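Local atomic coordinates of chloromuconate cycloisomerase (Rhodococcus opacus, PDB entry 4M0X), a protein that is a cycloisomerase of the enolase superfamily, pairing an enolase-type N-terminal domain with a manganese-binding modified TIM barrel. Residues 133-145 with 152-166. Residues are numbered along the deposited sequence; the frame is centred on the assembly and turned at random.
Sequences KRIPITWAFSAGS and EAAQKLDVGHRSFKF
W139, A140 and F141 pair in parallel with F164, K165 and F166, bringing together two neighbouring strands of the barrel, while helix 152-159 runs back antiparallel to strand 139-141 in a beta-alpha-beta unit. K165 N donates to W139 O (2.9 Å) and W139 N to S163 O (3.0 Å). The tight part lies between sheet and helix. There F141 sets CZ against A153 CB (3.6 Å); the F141 ring is nearly parallel to that of F164 but slid off it, and F141 CD2 sits over a face of F166. At the helix's more exposed edge, W139, with CG anti to the backbone N (chi1 -174°), meets K156, which bends at chi2 and lays CE and NZ over the six-membered ring, a cation-pi contact with NZ 3.7 Å from the centroid. W139 NE1 meets E152 OE2 almost straight (3.1 Å, 167°), from above the carboxylate plane; R19 holds OE1. Where R162 and S163 are partly exposed, polar bonds replace ring packing: H161 ND1 and a water, itself bound by R162 N, both donate to I137 O, and T138 OG1 bonds S163 OG. Rings thus pack toward the helix, while on the A140 face K165 gathers with E222 and E325 beside the manganese.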
# COMPACT_ATOMS: atom_id res chain seq x y z
N LYS A 133 -15.22 31.61 -26.25
CA LYS A 133 -16.53 32.27 -26.44
C LYS A 133 -17.62 31.29 -26.87
O LYS A 133 -18.82 31.58 -26.75
CB LYS A 133 -16.43 33.45 -27.43
CG LYS A 133 -15.36 34.48 -27.07
CD LYS A 133 -15.73 35.88 -27.54
CE LYS A 133 -14.61 36.91 -27.32
NZ LYS A 133 -13.37 36.55 -28.05
N ARG A 134 -17.20 30.13 -27.35
CA ARG A 134 -18.11 29.13 -27.87
C ARG A 134 -17.73 27.77 -27.30
O ARG A 134 -16.58 27.51 -27.06
CB ARG A 134 -18.08 29.12 -29.41
CG ARG A 134 -19.03 30.13 -30.07
CD ARG A 134 -18.69 30.46 -31.51
NE ARG A 134 -17.51 31.35 -31.57
CZ ARG A 134 -17.55 32.69 -31.65
NH1 ARG A 134 -18.71 33.34 -31.70
NH2 ARG A 134 -16.39 33.37 -31.67
N ILE A 135 -18.71 26.91 -27.06
CA ILE A 135 -18.40 25.52 -26.70
C ILE A 135 -19.08 24.50 -27.63
O ILE A 135 -20.26 24.62 -27.91
CB ILE A 135 -18.80 25.20 -25.26
CG1 ILE A 135 -18.75 26.46 -24.39
CG2 ILE A 135 -17.89 24.08 -24.75
CD1 ILE A 135 -19.07 26.22 -22.93
N PRO A 136 -18.34 23.48 -28.10
CA PRO A 136 -19.10 22.50 -28.91
C PRO A 136 -19.98 21.67 -27.98
O PRO A 136 -19.56 21.32 -26.86
CB PRO A 136 -18.00 21.63 -29.55
CG PRO A 136 -16.70 22.36 -29.30
CD PRO A 136 -16.91 23.14 -28.02
N ILE A 137 -21.20 21.39 -28.41
CA ILE A 137 -22.16 20.67 -27.59
C ILE A 137 -22.16 19.14 -27.86
O ILE A 137 -22.03 18.70 -29.01
CB ILE A 137 -23.53 21.31 -27.78
CG1 ILE A 137 -23.46 22.76 -27.31
CG2 ILE A 137 -24.60 20.63 -26.96
CD1 ILE A 137 -23.13 22.91 -25.83
N THR A 138 -22.24 18.34 -26.79
CA THR A 138 -22.38 16.90 -26.94
C THR A 138 -23.86 16.59 -26.86
O THR A 138 -24.51 16.90 -25.85
CB THR A 138 -21.62 16.14 -25.84
OG1 THR A 138 -20.23 16.16 -26.14
CG2 THR A 138 -22.06 14.71 -25.77
N TRP A 139 -24.39 16.00 -27.93
CA TRP A 139 -25.80 15.66 -28.01
C TRP A 139 -26.09 14.36 -27.30
O TRP A 139 -25.54 13.31 -27.64
CB TRP A 139 -26.28 15.53 -29.46
CG TRP A 139 -27.77 15.34 -29.49
CD1 TRP A 139 -28.43 14.17 -29.69
CD2 TRP A 139 -28.76 16.33 -29.20
NE1 TRP A 139 -29.78 14.37 -29.57
CE2 TRP A 139 -30.01 15.69 -29.27
CE3 TRP A 139 -28.72 17.70 -28.90
CZ2 TRP A 139 -31.22 16.37 -29.07
CZ3 TRP A 139 -29.92 18.38 -28.70
CH2 TRP A 139 -31.15 17.72 -28.79
N ALA A 140 -26.99 14.41 -26.33
CA ALA A 140 -27.35 13.21 -25.60
C ALA A 140 -28.69 12.63 -26.06
O ALA A 140 -29.76 13.18 -25.78
CB ALA A 140 -27.31 13.42 -24.09
N PHE A 141 -28.58 11.51 -26.78
CA PHE A 141 -29.71 10.66 -27.05
C PHE A 141 -30.40 10.19 -25.78
O PHE A 141 -29.77 9.94 -24.75
CB PHE A 141 -29.24 9.44 -27.79
CG PHE A 141 -28.51 9.74 -29.05
CD1 PHE A 141 -29.10 10.54 -30.03
CD2 PHE A 141 -27.23 9.22 -29.27
CE1 PHE A 141 -28.42 10.82 -31.21
CE2 PHE A 141 -26.55 9.48 -30.45
CZ PHE A 141 -27.15 10.27 -31.42
N SER A 142 -31.71 10.05 -25.88
CA SER A 142 -32.55 9.47 -24.86
C SER A 142 -32.41 7.94 -24.90
O SER A 142 -31.79 7.39 -25.84
CB SER A 142 -33.99 9.90 -25.16
OG SER A 142 -34.88 9.45 -24.17
N ALA A 143 -32.98 7.23 -23.92
CA ALA A 143 -32.93 5.76 -23.95
C ALA A 143 -33.94 5.12 -24.92
O ALA A 143 -34.14 3.91 -24.93
CB ALA A 143 -33.06 5.17 -22.55
N GLY A 144 -34.57 5.94 -25.76
CA GLY A 144 -35.54 5.45 -26.73
C GLY A 144 -35.02 4.30 -27.58
O GLY A 144 -33.90 3.80 -27.37
N SER A 145 -35.83 3.90 -28.54
CA SER A 145 -35.49 2.78 -29.37
C SER A 145 -34.33 3.13 -30.30
O SER A 145 -34.02 4.30 -30.46
CB SER A 145 -36.73 2.40 -30.14
OG SER A 145 -37.82 2.53 -29.24
N GLU A 152 -32.35 10.35 -35.46
CA GLU A 152 -31.97 11.56 -34.69
C GLU A 152 -30.48 11.86 -34.82
O GLU A 152 -30.07 13.03 -34.93
CB GLU A 152 -32.38 11.48 -33.21
CG GLU A 152 -32.37 12.84 -32.49
CD GLU A 152 -32.53 12.76 -30.97
OE1 GLU A 152 -33.41 13.41 -30.40
OE2 GLU A 152 -31.76 12.05 -30.32
N ALA A 153 -29.67 10.80 -34.85
CA ALA A 153 -28.22 10.89 -34.98
C ALA A 153 -27.88 11.52 -36.30
O ALA A 153 -27.13 12.49 -36.36
CB ALA A 153 -27.58 9.51 -34.89
N ALA A 154 -28.45 10.94 -37.35
CA ALA A 154 -28.20 11.36 -38.73
C ALA A 154 -28.49 12.87 -38.93
O ALA A 154 -27.75 13.57 -39.63
CB ALA A 154 -29.02 10.50 -39.68
N GLN A 155 -29.56 13.32 -38.29
CA GLN A 155 -29.99 14.71 -38.30
C GLN A 155 -29.11 15.66 -37.46
O GLN A 155 -28.79 16.75 -37.92
CB GLN A 155 -31.43 14.80 -37.82
CG GLN A 155 -32.05 16.17 -37.96
CD GLN A 155 -33.24 16.30 -37.05
OE1 GLN A 155 -33.09 16.40 -35.83
NE2 GLN A 155 -34.44 16.27 -37.63
N LYS A 156 -28.75 15.26 -36.23
CA LYS A 156 -27.83 16.07 -35.41
C LYS A 156 -26.40 16.14 -35.95
O LYS A 156 -25.68 17.12 -35.73
CB LYS A 156 -27.80 15.62 -33.94
CG LYS A 156 -29.07 15.92 -33.16
CD LYS A 156 -29.41 17.40 -33.15
CE LYS A 156 -30.73 17.66 -32.45
NZ LYS A 156 -30.72 19.05 -31.94
N LEU A 157 -25.97 15.09 -36.66
CA LEU A 157 -24.68 15.10 -37.31
C LEU A 157 -24.72 16.19 -38.36
O LEU A 157 -23.75 16.92 -38.58
CB LEU A 157 -24.44 13.76 -37.99
CG LEU A 157 -23.57 12.72 -37.32
CD1 LEU A 157 -23.93 11.34 -37.87
CD2 LEU A 157 -22.10 13.06 -37.57
N ASP A 158 -25.88 16.27 -39.00
CA ASP A 158 -26.23 17.31 -39.95
C ASP A 158 -25.93 18.71 -39.40
O ASP A 158 -25.00 19.37 -39.88
CB ASP A 158 -27.72 17.19 -40.25
CG ASP A 158 -28.06 17.57 -41.66
OD1 ASP A 158 -27.21 17.34 -42.56
OD2 ASP A 158 -29.19 18.08 -41.85
N VAL A 159 -26.68 19.12 -38.38
CA VAL A 159 -26.58 20.47 -37.83
C VAL A 159 -25.15 20.81 -37.36
O VAL A 159 -24.78 21.99 -37.34
CB VAL A 159 -27.66 20.78 -36.75
CG1 VAL A 159 -28.85 19.83 -36.89
CG2 VAL A 159 -27.08 20.78 -35.34
N GLY A 160 -24.36 19.79 -37.03
CA GLY A 160 -22.92 19.98 -36.87
C GLY A 160 -22.20 19.21 -35.77
O GLY A 160 -20.97 19.15 -35.78
N HIS A 161 -22.95 18.63 -34.84
CA HIS A 161 -22.36 17.84 -33.75
C HIS A 161 -21.42 16.72 -34.20
O HIS A 161 -21.73 15.97 -35.12
CB HIS A 161 -23.47 17.25 -32.87
CG HIS A 161 -24.39 18.28 -32.30
ND1 HIS A 161 -24.18 18.85 -31.06
CD2 HIS A 161 -25.49 18.88 -32.80
CE1 HIS A 161 -25.13 19.74 -30.82
NE2 HIS A 161 -25.94 19.77 -31.86
N ARG A 162 -20.26 16.62 -33.54
CA ARG A 162 -19.34 15.52 -33.72
C ARG A 162 -19.09 14.83 -32.36
O ARG A 162 -18.06 14.16 -32.16
CB ARG A 162 -18.03 16.04 -34.33
N SER A 163 -20.02 15.01 -31.43
CA SER A 163 -19.87 14.48 -30.08
C SER A 163 -21.20 14.03 -29.49
O SER A 163 -22.19 14.78 -29.50
CB SER A 163 -19.19 15.52 -29.18
OG SER A 163 -18.55 14.90 -28.08
N PHE A 164 -21.24 12.80 -28.97
CA PHE A 164 -22.53 12.19 -28.53
C PHE A 164 -22.50 11.44 -27.19
O PHE A 164 -21.45 10.99 -26.72
CB PHE A 164 -23.13 11.29 -29.62
CG PHE A 164 -23.16 11.95 -30.96
CD1 PHE A 164 -22.05 11.91 -31.80
CD2 PHE A 164 -24.27 12.69 -31.34
CE1 PHE A 164 -22.05 12.57 -33.02
CE2 PHE A 164 -24.28 13.35 -32.56
CZ PHE A 164 -23.18 13.28 -33.41
N LYS A 165 -23.68 11.33 -26.60
CA LYS A 165 -23.88 10.61 -25.36
C LYS A 165 -25.09 9.75 -25.51
O LYS A 165 -26.11 10.22 -26.04
CB LYS A 165 -24.09 11.58 -24.19
CG LYS A 165 -23.94 10.97 -22.82
CD LYS A 165 -23.98 12.10 -21.80
CE LYS A 165 -24.21 11.57 -20.40
NZ LYS A 165 -24.77 12.62 -19.52
N PHE A 166 -24.98 8.51 -25.05
CA PHE A 166 -26.11 7.59 -24.99
C PHE A 166 -26.54 7.43 -23.56
O PHE A 166 -25.75 7.02 -22.69
CB PHE A 166 -25.72 6.22 -25.53
CG PHE A 166 -25.64 6.17 -27.01
CD1 PHE A 166 -26.76 5.86 -27.76
CD2 PHE A 166 -24.45 6.44 -27.65
CE1 PHE A 166 -26.68 5.83 -29.14
CE2 PHE A 166 -24.36 6.39 -29.02
CZ PHE A 166 -25.47 6.09 -29.77
O HOH W 1 -19.73 17.96 -31.24